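Local coordinates for uncharacterized conserved protein (Staphylococcus epidermidis, PDB 3FRM) that is of unknown function but carries a GNAT-type acetyltransferase domain and a second region of the same clan, and so may transfer acyl groups, at residues A[98-110]-A[218-232]. Numbering follows the deposited sequence.
Sequences GVLELYVIEAKAL and ERPVILVADGKDTAK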
ATOM      1  N   GLY A  98     -10.242  -5.488  -6.064  1.00 16.30           N
ATOM      2  CA  GLY A  98      -9.189  -4.606  -5.654  1.00 16.67           C
ATOM      3  C   GLY A  98      -9.578  -3.158  -5.884  1.00 17.82           C
ATOM      4  O   GLY A  98     -10.685  -2.883  -6.311  1.00 18.24           O
ATOM      5  N   VAL A  99      -8.664  -2.240  -5.612  1.00 18.36           N
ATOM      6  CA  VAL A  99      -8.911  -0.822  -5.756  1.00 19.53           C
ATOM      7  C   VAL A  99      -7.760  -0.190  -6.538  1.00 21.00           C
ATOM      8  O   VAL A  99      -6.556  -0.454  -6.273  1.00 21.04           O
ATOM      9  CB  VAL A  99      -9.039  -0.193  -4.379  1.00 20.36           C
ATOM     10  CG1 VAL A  99      -9.118   1.353  -4.447  1.00 22.33           C
ATOM     11  CG2 VAL A  99     -10.300  -0.726  -3.679  1.00 20.28           C
ATOM     12  N   LEU A 100      -8.111   0.606  -7.548  1.00 21.53           N
ATOM     13  CA  LEU A 100      -7.127   1.446  -8.234  1.00 21.16           C
ATOM     14  C   LEU A 100      -7.196   2.762  -7.549  1.00 20.76           C
ATOM     15  O   LEU A 100      -8.283   3.189  -7.178  1.00 21.87           O
ATOM     16  CB  LEU A 100      -7.517   1.658  -9.683  1.00 21.04           C
ATOM     17  CG  LEU A 100      -7.125   0.674 -10.794  1.00 25.42           C
ATOM     18  CD1 LEU A 100      -6.326  -0.603 -10.356  1.00 22.90           C
ATOM     19  CD2 LEU A 100      -8.387   0.321 -11.596  1.00 22.63           C
ATOM     20  N   GLU A 101      -6.050   3.409  -7.388  1.00 20.45           N
ATOM     21  CA  GLU A 101      -5.954   4.734  -6.763  1.00 19.63           C
ATOM     22  C   GLU A 101      -5.289   5.715  -7.712  1.00 18.53           C
ATOM     23  O   GLU A 101      -4.199   5.418  -8.269  1.00 17.27           O
ATOM     24  CB  GLU A 101      -5.075   4.658  -5.535  1.00 19.89           C
ATOM     25  CG  GLU A 101      -5.793   4.118  -4.348  1.00 26.15           C
ATOM     26  CD  GLU A 101      -4.865   3.680  -3.209  1.00 34.54           C
ATOM     27  OE1 GLU A 101      -5.411   3.340  -2.122  1.00 39.29           O
ATOM     28  OE2 GLU A 101      -3.610   3.689  -3.378  1.00 33.59           O
ATOM     29  N   LEU A 102      -5.941   6.853  -7.920  1.00 15.59           N
ATOM     30  CA  LEU A 102      -5.359   7.883  -8.746  1.00 16.11           C
ATOM     31  C   LEU A 102      -4.504   8.861  -7.906  1.00 15.35           C
ATOM     32  O   LEU A 102      -5.020   9.480  -6.962  1.00 14.49           O
ATOM     33  CB  LEU A 102      -6.454   8.658  -9.475  1.00 15.91           C
ATOM     34  CG  LEU A 102      -5.971   9.847 -10.326  1.00 17.59           C
ATOM     35  CD1 LEU A 102      -5.214   9.358 -11.600  1.00 12.24           C
ATOM     36  CD2 LEU A 102      -7.181  10.745 -10.730  1.00 17.08           C
ATOM     37  N   TYR A 103      -3.211   8.973  -8.242  1.00 15.97           N
ATOM     38  CA  TYR A 103      -2.293   9.980  -7.633  1.00 15.97           C
ATOM     39  C   TYR A 103      -1.903  11.093  -8.572  1.00 16.96           C
ATOM     40  O   TYR A 103      -1.685  10.890  -9.765  1.00 16.53           O
ATOM     41  CB  TYR A 103      -1.026   9.321  -7.054  1.00 15.49           C
ATOM     42  CG  TYR A 103      -1.360   8.410  -5.907  1.00 16.18           C
ATOM     43  CD1 TYR A 103      -1.550   8.910  -4.630  1.00 18.12           C
ATOM     44  CD2 TYR A 103      -1.629   7.064  -6.121  1.00 18.96           C
ATOM     45  CE1 TYR A 103      -1.911   8.089  -3.582  1.00 18.02           C
ATOM     46  CE2 TYR A 103      -1.976   6.223  -5.076  1.00 17.67           C
ATOM     47  CZ  TYR A 103      -2.102   6.742  -3.807  1.00 19.58           C
ATOM     48  OH  TYR A 103      -2.477   5.915  -2.756  1.00 24.14           O
ATOM     49  N   VAL A 104      -1.784  12.293  -8.021  1.00 18.72           N
ATOM     50  CA  VAL A 104      -1.498  13.441  -8.852  1.00 19.16           C
ATOM     51  C   VAL A 104      -0.411  14.274  -8.212  1.00 19.16           C
ATOM     52  O   VAL A 104      -0.330  14.325  -6.998  1.00 20.26           O
ATOM     53  CB  VAL A 104      -2.790  14.267  -9.048  1.00 18.48           C
ATOM     54  CG1 VAL A 104      -3.043  15.184  -7.842  1.00 20.66           C
ATOM     55  CG2 VAL A 104      -2.678  15.138 -10.259  1.00 21.58           C
ATOM     56  N   ILE A 105       0.418  14.937  -9.021  1.00 18.68           N
ATOM     57  CA  ILE A 105       1.393  15.878  -8.507  1.00 17.40           C
ATOM     58  C   ILE A 105       1.699  16.994  -9.528  1.00 18.15           C
ATOM     59  O   ILE A 105       1.539  16.789 -10.725  1.00 18.78           O
ATOM     60  CB  ILE A 105       2.671  15.170  -8.035  1.00 16.84           C
ATOM     61  CG1 ILE A 105       3.435  16.133  -7.095  1.00 14.61           C
ATOM     62  CG2 ILE A 105       3.501  14.736  -9.234  1.00 15.69           C
ATOM     63  CD1 ILE A 105       4.742  15.607  -6.442  1.00 10.36           C
ATOM     64  N   GLU A 106       2.090  18.185  -9.057  1.00 17.73           N
ATOM     65  CA  GLU A 106       2.570  19.287  -9.969  1.00 18.72           C
ATOM     66  C   GLU A 106       3.995  19.014 -10.373  1.00 17.55           C
ATOM     67  O   GLU A 106       4.745  18.555  -9.529  1.00 18.78           O
ATOM     68  CB  GLU A 106       2.481  20.704  -9.325  1.00 17.17           C
ATOM     69  CG  GLU A 106       1.553  20.760  -8.108  1.00 22.89           C
ATOM     70  CD  GLU A 106       0.519  21.929  -8.045  1.00 30.79           C
ATOM     71  OE1 GLU A 106      -0.713  21.620  -8.061  1.00 32.39           O
ATOM     72  OE2 GLU A 106       0.903  23.142  -7.907  1.00 33.68           O
ATOM     73  N   ALA A 107       4.366  19.275 -11.636  1.00 16.39           N
ATOM     74  CA  ALA A 107       5.743  19.037 -12.151  1.00 15.07           C
ATOM     75  C   ALA A 107       6.842  19.558 -11.258  1.00 14.78           C
ATOM     76  O   ALA A 107       7.770  18.832 -10.917  1.00 13.72           O
ATOM     77  CB  ALA A 107       5.925  19.615 -13.565  1.00 14.68           C
ATOM     78  N   LYS A 108       6.737  20.835 -10.884  1.00 14.69           N
ATOM     79  CA  LYS A 108       7.775  21.506 -10.117  1.00 14.00           C
ATOM     80  C   LYS A 108       8.124  20.680  -8.862  1.00 14.37           C
ATOM     81  O   LYS A 108       9.283  20.597  -8.463  1.00 14.87           O
ATOM     82  CB  LYS A 108       7.321  22.949  -9.768  1.00 13.28           C
ATOM     83  CG  LYS A 108       7.663  23.430  -8.377  1.00 12.52           C
ATOM     84  CD  LYS A 108       7.496  24.978  -8.256  1.00 12.58           C
ATOM     85  CE  LYS A 108       8.591  25.627  -7.409  1.00  8.97           C
ATOM     86  NZ  LYS A 108       8.209  27.015  -7.262  1.00 10.96           N
ATOM     87  N   ALA A 109       7.121  20.052  -8.259  1.00 14.63           N
ATOM     88  CA  ALA A 109       7.334  19.305  -7.024  1.00 14.81           C
ATOM     89  C   ALA A 109       8.271  18.117  -7.273  1.00 15.14           C
ATOM     90  O   ALA A 109       9.031  17.742  -6.401  1.00 15.84           O
ATOM     91  CB  ALA A 109       6.005  18.854  -6.415  1.00 12.33           C
ATOM     92  N   LEU A 110       8.226  17.550  -8.470  1.00 16.08           N
ATOM     93  CA  LEU A 110       9.128  16.465  -8.862  1.00 16.02           C
ATOM     94  C   LEU A 110      10.492  17.011  -9.329  1.00 16.97           C
ATOM     95  O   LEU A 110      11.527  16.343  -9.171  1.00 16.32           O
ATOM     96  CB  LEU A 110       8.492  15.658  -9.995  1.00 15.31           C
ATOM     97  CG  LEU A 110       7.721  14.338  -9.826  1.00 17.59           C
ATOM     98  CD1 LEU A 110       7.268  13.944  -8.423  1.00 13.82           C
ATOM     99  CD2 LEU A 110       6.545  14.293 -10.790  1.00 17.19           C
ATOM    100  N   GLU A 218       5.020  22.503 -17.237  1.00 22.64           N
ATOM    101  CA  GLU A 218       4.058  22.739 -16.175  1.00 21.88           C
ATOM    102  C   GLU A 218       2.842  21.792 -16.231  1.00 20.72           C
ATOM    103  O   GLU A 218       1.851  21.978 -15.490  1.00 20.94           O
ATOM    104  CB  GLU A 218       3.674  24.219 -16.126  1.00 23.00           C
ATOM    105  CG  GLU A 218       4.895  25.164 -15.744  1.00 25.39           C
ATOM    106  CD  GLU A 218       4.563  26.157 -14.596  1.00 32.35           C
ATOM    107  OE1 GLU A 218       3.693  25.834 -13.726  1.00 34.41           O
ATOM    108  OE2 GLU A 218       5.172  27.269 -14.555  1.00 35.48           O
ATOM    109  N   ARG A 219       2.918  20.780 -17.099  1.00 18.33           N
ATOM    110  CA  ARG A 219       1.926  19.701 -17.079  1.00 17.42           C
ATOM    111  C   ARG A 219       1.973  18.946 -15.748  1.00 17.03           C
ATOM    112  O   ARG A 219       3.049  18.589 -15.277  1.00 16.76           O
ATOM    113  CB  ARG A 219       2.125  18.697 -18.223  1.00 16.18           C
ATOM    114  CG  ARG A 219       1.763  19.216 -19.596  1.00 15.81           C
ATOM    115  CD  ARG A 219       2.200  18.295 -20.732  1.00 16.94           C
ATOM    116  NE  ARG A 219       3.652  18.121 -20.886  1.00 19.48           N
ATOM    117  CZ  ARG A 219       4.237  17.382 -21.843  1.00 21.72           C
ATOM    118  NH1 ARG A 219       3.517  16.736 -22.758  1.00 24.00           N
ATOM    119  NH2 ARG A 219       5.556  17.250 -21.885  1.00 21.19           N
ATOM    120  N   PRO A 220       0.810  18.737 -15.113  1.00 16.91           N
ATOM    121  CA  PRO A 220       0.741  17.824 -13.988  1.00 17.24           C
ATOM    122  C   PRO A 220       1.231  16.423 -14.350  1.00 18.59           C
ATOM    123  O   PRO A 220       1.072  15.936 -15.504  1.00 17.82           O
ATOM    124  CB  PRO A 220      -0.772  17.708 -13.710  1.00 17.48           C
ATOM    125  CG  PRO A 220      -1.406  18.917 -14.383  1.00 18.23           C
ATOM    126  CD  PRO A 220      -0.361  19.629 -15.191  1.00 16.28           C
ATOM    127  N   VAL A 221       1.770  15.730 -13.357  1.00 19.18           N
ATOM    128  CA  VAL A 221       2.079  14.351 -13.610  1.00 19.41           C
ATOM    129  C   VAL A 221       1.280  13.391 -12.749  1.00 20.56           C
ATOM    130  O   VAL A 221       1.061  13.667 -11.552  1.00 21.41           O
ATOM    131  CB  VAL A 221       3.603  14.047 -13.819  1.00 19.91           C
ATOM    132  CG1 VAL A 221       4.479  15.165 -13.373  1.00 17.06           C
ATOM    133  CG2 VAL A 221       4.024  12.609 -13.315  1.00 18.90           C
ATOM    134  N   ILE A 222       0.786  12.333 -13.396  1.00 19.11           N
ATOM    135  CA  ILE A 222      -0.224  11.521 -12.828  1.00 19.79           C
ATOM    136  C   ILE A 222       0.024  10.044 -13.122  1.00 20.69           C
ATOM    137  O   ILE A 222       0.768   9.670 -14.072  1.00 20.03           O
ATOM    138  CB  ILE A 222      -1.609  11.886 -13.413  1.00 20.79           C
ATOM    139  CG1 ILE A 222      -1.796  11.236 -14.799  1.00 21.22           C
ATOM    140  CG2 ILE A 222      -1.828  13.418 -13.390  1.00 20.07           C
ATOM    141  CD1 ILE A 222      -3.091  11.556 -15.492  1.00 22.38           C
ATOM    142  N   LEU A 223      -0.571   9.224 -12.264  1.00 20.51           N
ATOM    143  CA  LEU A 223      -0.399   7.802 -12.286  1.00 21.48           C
ATOM    144  C   LEU A 223      -1.552   7.159 -11.553  1.00 22.43           C
ATOM    145  O   LEU A 223      -2.226   7.826 -10.723  1.00 22.18           O
ATOM    146  CB  LEU A 223       0.888   7.411 -11.608  1.00 21.27           C
ATOM    147  CG  LEU A 223       0.996   7.592 -10.104  1.00 22.23           C
ATOM    148  CD1 LEU A 223       0.703   6.253  -9.452  1.00 23.14           C
ATOM    149  CD2 LEU A 223       2.400   8.069  -9.726  1.00 21.51           C
ATOM    150  N   VAL A 224      -1.727   5.872 -11.839  1.00 22.06           N
ATOM    151  CA  VAL A 224      -2.662   5.063 -11.141  1.00 23.59           C
ATOM    152  C   VAL A 224      -1.931   3.897 -10.540  1.00 24.11           C
ATOM    153  O   VAL A 224      -1.159   3.281 -11.194  1.00 24.12           O
ATOM    154  CB  VAL A 224      -3.734   4.533 -12.113  1.00 23.94           C
ATOM    155  CG1 VAL A 224      -4.223   3.168 -11.687  1.00 25.99           C
ATOM    156  CG2 VAL A 224      -4.905   5.526 -12.237  1.00 23.52           C
ATOM    157  N   ALA A 225      -2.218   3.553  -9.294  1.00 26.68           N
ATOM    158  CA  ALA A 225      -1.590   2.386  -8.642  1.00 28.39           C
ATOM    159  C   ALA A 225      -2.608   1.504  -7.996  1.00 30.12           C
ATOM    160  O   ALA A 225      -3.602   2.010  -7.424  1.00 29.89           O
ATOM    161  CB  ALA A 225      -0.596   2.843  -7.579  1.00 29.14           C
ATOM    162  N   ASP A 226      -2.365   0.194  -8.024  1.00 32.33           N
ATOM    163  CA  ASP A 226      -3.249  -0.684  -7.275  1.00 35.28           C
ATOM    164  C   ASP A 226      -2.680  -1.154  -5.936  1.00 37.06           C
ATOM    165  O   ASP A 226      -1.692  -0.572  -5.441  1.00 36.59           O
ATOM    166  CB  ASP A 226      -3.774  -1.838  -8.126  1.00 36.07           C
ATOM    167  CG  ASP A 226      -2.669  -2.711  -8.657  1.00 38.05           C
ATOM    168  OD1 ASP A 226      -1.716  -2.951  -7.879  1.00 42.00           O
ATOM    169  OD2 ASP A 226      -2.762  -3.162  -9.833  1.00 37.44           O
ATOM    170  N   GLY A 227      -3.335  -2.175  -5.341  1.00 38.64           N
ATOM    171  CA  GLY A 227      -2.966  -2.742  -4.027  1.00 40.45           C
ATOM    172  C   GLY A 227      -1.629  -3.483  -4.045  1.00 42.37           C
ATOM    173  O   GLY A 227      -0.872  -3.440  -3.076  1.00 42.68           O
ATOM    174  N   LYS A 228      -1.315  -4.160  -5.148  1.00 44.11           N
ATOM    175  CA  LYS A 228       0.000  -4.822  -5.264  1.00 45.62           C
ATOM    176  C   LYS A 228       1.011  -3.907  -5.959  1.00 45.98           C
ATOM    177  O   LYS A 228       1.609  -4.264  -6.991  1.00 46.61           O
ATOM    178  CB  LYS A 228      -0.087  -6.174  -5.970  1.00 45.57           C
ATOM    179  CG  LYS A 228      -0.315  -7.394  -5.044  1.00 47.31           C
ATOM    180  CD  LYS A 228       0.674  -8.603  -5.343  1.00 48.61           C
ATOM    181  CE  LYS A 228       1.550  -8.468  -6.642  1.00 48.74           C
ATOM    182  NZ  LYS A 228       2.445  -9.670  -6.908  1.00 49.73           N
ATOM    183  N   ASP A 229       1.174  -2.716  -5.404  1.00 45.46           N
ATOM    184  CA  ASP A 229       2.127  -1.770  -5.955  1.00 45.28           C
ATOM    185  C   ASP A 229       2.985  -1.249  -4.794  1.00 44.46           C
ATOM    186  O   ASP A 229       2.529  -0.548  -3.864  1.00 44.29           O
ATOM    187  CB  ASP A 229       1.413  -0.654  -6.731  1.00 45.89           C
ATOM    188  CG  ASP A 229       2.358   0.180  -7.613  1.00 48.41           C
ATOM    189  OD1 ASP A 229       3.584   0.335  -7.307  1.00 49.00           O
ATOM    190  OD2 ASP A 229       1.839   0.721  -8.618  1.00 50.78           O
ATOM    191  N   THR A 230       4.243  -1.634  -4.870  1.00 42.69           N
ATOM    192  CA  THR A 230       5.162  -1.439  -3.787  1.00 41.23           C
ATOM    193  C   THR A 230       5.819  -0.072  -3.918  1.00 39.91           C
ATOM    194  O   THR A 230       6.453   0.397  -2.976  1.00 40.82           O
ATOM    195  CB  THR A 230       6.197  -2.563  -3.794  1.00 40.98           C
ATOM    196  OG1 THR A 230       6.364  -3.016  -5.144  1.00 40.74           O
ATOM    197  CG2 THR A 230       5.693  -3.740  -2.959  1.00 42.50           C
ATOM    198  N   ALA A 231       5.661   0.576  -5.071  1.00 37.24           N
ATOM    199  CA  ALA A 231       6.210   1.909  -5.248  1.00 34.79           C
ATOM    200  C   ALA A 231       5.405   3.002  -4.487  1.00 33.52           C
ATOM    201  O   ALA A 231       5.910   4.102  -4.274  1.00 31.76           O
ATOM    202  CB  ALA A 231       6.322   2.238  -6.714  1.00 34.49           C
ATOM    203  N   LYS A 232       4.177   2.669  -4.071  1.00 32.20           N
ATOM    204  CA  LYS A 232       3.228   3.643  -3.517  1.00 30.93           C
ATOM    205  C   LYS A 232       3.744   4.472  -2.356  1.00 30.03           C
ATOM    206  O   LYS A 232       3.456   5.672  -2.229  1.00 30.12           O
ATOM    207  CB  LYS A 232       1.975   2.923  -3.083  1.00 30.78           C
ATOM    208  CG  LYS A 232       0.806   3.223  -3.999  1.00 33.08           C
ATOM    209  CD  LYS A 232      -0.221   2.057  -4.031  1.00 34.61           C
ATOM    210  CE  LYS A 232      -1.312   2.229  -3.010  1.00 32.32           C
ATOM    211  NZ  LYS A 232      -2.388   1.295  -3.366  1.00 35.01           N
TER
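E101, Y103 and I105 face A225, L223 and V221 as hydrogen-bonded pairs of two neighbouring antiparallel strands near the middle of a mixed sheet. Strand 221-225 belongs to the GNAT acetyltransferase domain, whereas strand 98-105 comes from much earlier in the chain and bonds along its other edge to strand 241-251; the pairing thus joins the part of the sheet that holds the N-terminal strands to strand 221-225 and the strands beyond it. The axes approach to 4.7 Å at 162°.

Six backbone hydrogen bonds form three reciprocal pairs, from E101 N to A225 O (2.8 Å) through to V221 N to I105 O. Between them, V224 CA and I222 CA direct C-H groups at E101 O and Y103 O.

Apolar packing covers both faces. On one, with L102 CG anti to the backbone N (chi1 176°), CD1 reaches across to V224 CG2 (3.9 Å), the two side chains crossing at about a right angle, and V104 CG2 meets I222 CG2 at 3.7 Å. On the other, Y103 CB rests on L223 CG, and the Y103 ring has L223 CD1, A225 CB and K232 CG placed obliquely to it. At the strand end L100 CG touches V224 CG1 (3.9 Å) and L100 CD1 lies against D226 CB. Past the other end, L110 and V221 meet tip to tip, while helix 204-216 packs against A107 and L110.

Polar side chains gather on the Y103 face, where D233 and L236 of the second subunit also pack. The extended E101 side chain brings its carboxylate to Y103 OH, which donates to OE2, and to K232 NZ in a salt bridge whose hydrogen bond is weak, although the crowded modelling of OE2 leaves these details less certain. K232 NZ also donates to D226 O at 2.9 Å, approaching from above the carbonyl plane.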